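Local atomic coordinates of alcohol dehydrogenase, zinc-containing (Streptococcus pneumoniae serotype 2, PDB entry 5YLN), a protein that binds zinc and probably catalyses the NAD+-dependent oxidation of alcohols, as a member of the zinc-containing alcohol dehydrogenase family. Residues Ile104-Glu109 with Leu296-Thr301. Sequence-based numbering, arbitrary orientation.
Sequences IYAHCE and LVSTNT. With ZN (zinc ion), chain F.
Ala106 and Ser298 lie where the two backbones come closest, with their CA atoms 4.5 Å apart. Residues 104-109 belong to the lobe that binds the four-cysteine zinc of zinc-containing alcohol dehydrogenases. They make a short 3-10 turn at 105-106, closed by a backbone bond from His107 N to Ile104 O. Residues 296-301 form an irregular loop between strand 291-293, the last strand of the Rossmann-type parallel sheet within this chain, and helix 302-310. The contact thus joins the zinc lobe to the nucleotide-binding fold.

One hydrogen bond crosses it. Ala106 N donates to Ser298 OG over 3.0 Å, nearly straight at 169°. Tyr105 N is also close to this oxygen, but its angle is poor for a bond. The Ser298 hydroxyl therefore sits against the start of the 3-10 turn. Glu161 of helix 157-165 accepts bonds from Ser298 N and Thr299 N, which fixes the backbone of the loop at these two residues.

The methyl group of Ala106 points into the loop. Its CB lies 3.2 Å from Val297 O and 3.7 Å from Leu296 CG. Leu296 CG is anti to its backbone N (chi1 170°), and its CD2 branch reaches alongside Ala106. Ile287 of the second subunit also packs against Leu296.

Cys108 binds the zinc together with Cys94, Cys97 and Cys100; its SG is 2.4 Å from the metal. Tyr105 turns its ring edge to the loop: Ser298 O lies in the ring plane, 3.7 Å from Tyr105 CD2.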
ATOM      1  N   ILE A 104     -15.220   8.549  -0.969  1.00 31.29           N
ATOM      2  CA  ILE A 104     -13.913   9.195  -0.954  1.00 32.42           C
ATOM      3  C   ILE A 104     -14.124  10.704  -1.027  1.00 33.01           C
ATOM      4  O   ILE A 104     -13.797  11.346  -2.030  1.00 30.73           O
ATOM      5  CB  ILE A 104     -13.035   8.666  -2.105  1.00 34.93           C
ATOM      6  CG1 ILE A 104     -13.026   7.127  -2.085  1.00 31.95           C
ATOM      7  CG2 ILE A 104     -11.611   9.199  -2.020  1.00 27.91           C
ATOM      8  CD1 ILE A 104     -12.312   6.540  -3.266  1.00 39.48           C
ATOM      9  N   TYR A 105     -14.685  11.281   0.038  1.00 32.23           N
ATOM     10  CA  TYR A 105     -15.053  12.693  -0.003  1.00 32.63           C
ATOM     11  C   TYR A 105     -13.832  13.590  -0.151  1.00 30.71           C
ATOM     12  O   TYR A 105     -13.966  14.726  -0.617  1.00 30.01           O
ATOM     13  CB  TYR A 105     -15.853  13.082   1.246  1.00 31.98           C
ATOM     14  CG  TYR A 105     -17.094  12.222   1.466  1.00 34.49           C
ATOM     15  CD1 TYR A 105     -17.860  11.776   0.388  1.00 34.60           C
ATOM     16  CD2 TYR A 105     -17.479  11.835   2.746  1.00 33.84           C
ATOM     17  CE1 TYR A 105     -18.981  10.983   0.574  1.00 38.74           C
ATOM     18  CE2 TYR A 105     -18.601  11.030   2.943  1.00 41.07           C
ATOM     19  CZ  TYR A 105     -19.351  10.608   1.856  1.00 42.85           C
ATOM     20  OH  TYR A 105     -20.477   9.809   2.034  1.00 49.58           O
ATOM     21  N   ALA A 106     -12.652  13.089   0.227  1.00 28.42           N
ATOM     22  CA  ALA A 106     -11.395  13.792   0.024  1.00 28.40           C
ATOM     23  C   ALA A 106     -11.170  14.178  -1.435  1.00 39.18           C
ATOM     24  O   ALA A 106     -10.389  15.105  -1.708  1.00 36.10           O
ATOM     25  CB  ALA A 106     -10.241  12.915   0.533  1.00 24.76           C
ATOM     26  N   HIS A 107     -11.831  13.504  -2.383  1.00 30.21           N
ATOM     27  CA  HIS A 107     -11.588  13.812  -3.785  1.00 33.57           C
ATOM     28  C   HIS A 107     -12.872  14.117  -4.535  1.00 36.07           C
ATOM     29  O   HIS A 107     -12.954  13.899  -5.742  1.00 34.58           O
ATOM     30  CB  HIS A 107     -10.794  12.687  -4.438  1.00 29.79           C
ATOM     31  CG  HIS A 107      -9.414  12.586  -3.873  1.00 30.99           C
ATOM     32  ND1 HIS A 107      -8.395  13.427  -4.267  1.00 36.50           N
ATOM     33  CD2 HIS A 107      -8.907  11.820  -2.877  1.00 33.03           C
ATOM     34  CE1 HIS A 107      -7.307  13.155  -3.569  1.00 35.35           C
ATOM     35  NE2 HIS A 107      -7.589  12.178  -2.725  1.00 37.19           N
ATOM     36  N   CYS A 108     -13.865  14.676  -3.835  1.00 34.08           N
ATOM     37  CA  CYS A 108     -15.085  15.142  -4.488  1.00 33.13           C
ATOM     38  C   CYS A 108     -14.750  16.126  -5.613  1.00 33.83           C
ATOM     39  O   CYS A 108     -13.922  17.025  -5.445  1.00 37.31           O
ATOM     40  CB  CYS A 108     -16.009  15.787  -3.446  1.00 27.12           C
ATOM     41  SG  CYS A 108     -17.374  16.726  -4.171  1.00 36.26           S
ATOM     42  N   GLU A 109     -15.403  15.953  -6.766  1.00 27.13           N
ATOM     43  CA  GLU A 109     -15.079  16.709  -7.980  1.00 34.52           C
ATOM     44  C   GLU A 109     -15.949  17.946  -8.193  1.00 37.94           C
ATOM     45  O   GLU A 109     -15.831  18.595  -9.232  1.00 38.17           O
ATOM     46  CB  GLU A 109     -15.185  15.808  -9.218  1.00 39.61           C
ATOM     47  CG  GLU A 109     -14.307  14.560  -9.167  1.00 45.92           C
ATOM     48  CD  GLU A 109     -14.387  13.685 -10.433  1.00 49.91           C
ATOM     49  OE1 GLU A 109     -13.321  13.242 -10.919  1.00 50.38           O
ATOM     50  OE2 GLU A 109     -15.504  13.429 -10.932  1.00 44.24           O
ATOM     51  N   LEU A 296      -5.574  11.570   2.085  1.00 32.80           N
ATOM     52  CA  LEU A 296      -6.234  12.720   2.687  1.00 34.57           C
ATOM     53  C   LEU A 296      -7.515  12.219   3.351  1.00 34.79           C
ATOM     54  O   LEU A 296      -8.280  11.464   2.732  1.00 34.62           O
ATOM     55  CB  LEU A 296      -6.568  13.752   1.612  1.00 35.46           C
ATOM     56  CG  LEU A 296      -7.470  14.934   1.960  1.00 37.05           C
ATOM     57  CD1 LEU A 296      -6.854  15.692   3.091  1.00 33.58           C
ATOM     58  CD2 LEU A 296      -7.630  15.824   0.742  1.00 36.86           C
ATOM     59  N   VAL A 297      -7.756  12.648   4.589  1.00 34.04           N
ATOM     60  CA  VAL A 297      -8.954  12.225   5.296  1.00 31.59           C
ATOM     61  C   VAL A 297     -10.188  12.501   4.441  1.00 36.17           C
ATOM     62  O   VAL A 297     -10.235  13.477   3.683  1.00 36.06           O
ATOM     63  CB  VAL A 297      -9.055  12.933   6.659  1.00 31.85           C
ATOM     64  CG1 VAL A 297      -9.436  14.420   6.479  1.00 32.65           C
ATOM     65  CG2 VAL A 297     -10.076  12.231   7.556  1.00 24.43           C
ATOM     66  N   SER A 298     -11.190  11.618   4.536  1.00 30.79           N
ATOM     67  CA  SER A 298     -12.478  11.859   3.893  1.00 29.20           C
ATOM     68  C   SER A 298     -13.564  12.306   4.863  1.00 32.70           C
ATOM     69  O   SER A 298     -14.429  13.107   4.485  1.00 31.96           O
ATOM     70  CB  SER A 298     -12.959  10.598   3.163  1.00 30.92           C
ATOM     71  OG  SER A 298     -12.493  10.615   1.831  1.00 28.26           O
ATOM     72  N   THR A 299     -13.498  11.824   6.105  1.00 29.44           N
ATOM     73  CA  THR A 299     -14.492  11.971   7.175  1.00 29.10           C
ATOM     74  C   THR A 299     -15.762  11.155   6.924  1.00 31.05           C
ATOM     75  O   THR A 299     -16.788  11.382   7.577  1.00 33.81           O
ATOM     76  CB  THR A 299     -14.845  13.447   7.492  1.00 37.19           C
ATOM     77  OG1 THR A 299     -15.654  14.021   6.461  1.00 42.14           O
ATOM     78  CG2 THR A 299     -13.593  14.274   7.636  1.00 32.95           C
ATOM     79  N   ASN A 300     -15.704  10.134   6.060  1.00 39.71           N
ATOM     80  CA  ASN A 300     -16.837   9.224   5.954  1.00 27.31           C
ATOM     81  C   ASN A 300     -17.094   8.457   7.258  1.00 30.82           C
ATOM     82  O   ASN A 300     -18.218   7.990   7.481  1.00 31.81           O
ATOM     83  CB  ASN A 300     -16.624   8.258   4.784  1.00 40.78           C
ATOM     84  CG  ASN A 300     -15.341   7.470   4.904  1.00 45.93           C
ATOM     85  OD1 ASN A 300     -14.275   8.028   5.137  1.00 56.90           O
ATOM     86  ND2 ASN A 300     -15.443   6.164   4.766  1.00 46.64           N
ATOM     87  N   THR A 301     -16.095   8.334   8.138  1.00 38.76           N
ATOM     88  CA  THR A 301     -16.279   7.610   9.396  1.00 34.93           C
ATOM     89  C   THR A 301     -16.849   8.470  10.517  1.00 31.51           C
ATOM     90  O   THR A 301     -17.176   7.915  11.572  1.00 35.34           O
ATOM     91  CB  THR A 301     -14.956   6.993   9.894  1.00 36.04           C
ATOM     92  OG1 THR A 301     -14.020   8.033  10.208  1.00 39.35           O
ATOM     93  CG2 THR A 301     -14.353   6.051   8.840  1.00 26.14           C
TER
HETATM   94 ZN    ZN F 402     -18.633  14.806  -4.803  0.71 39.83          ZN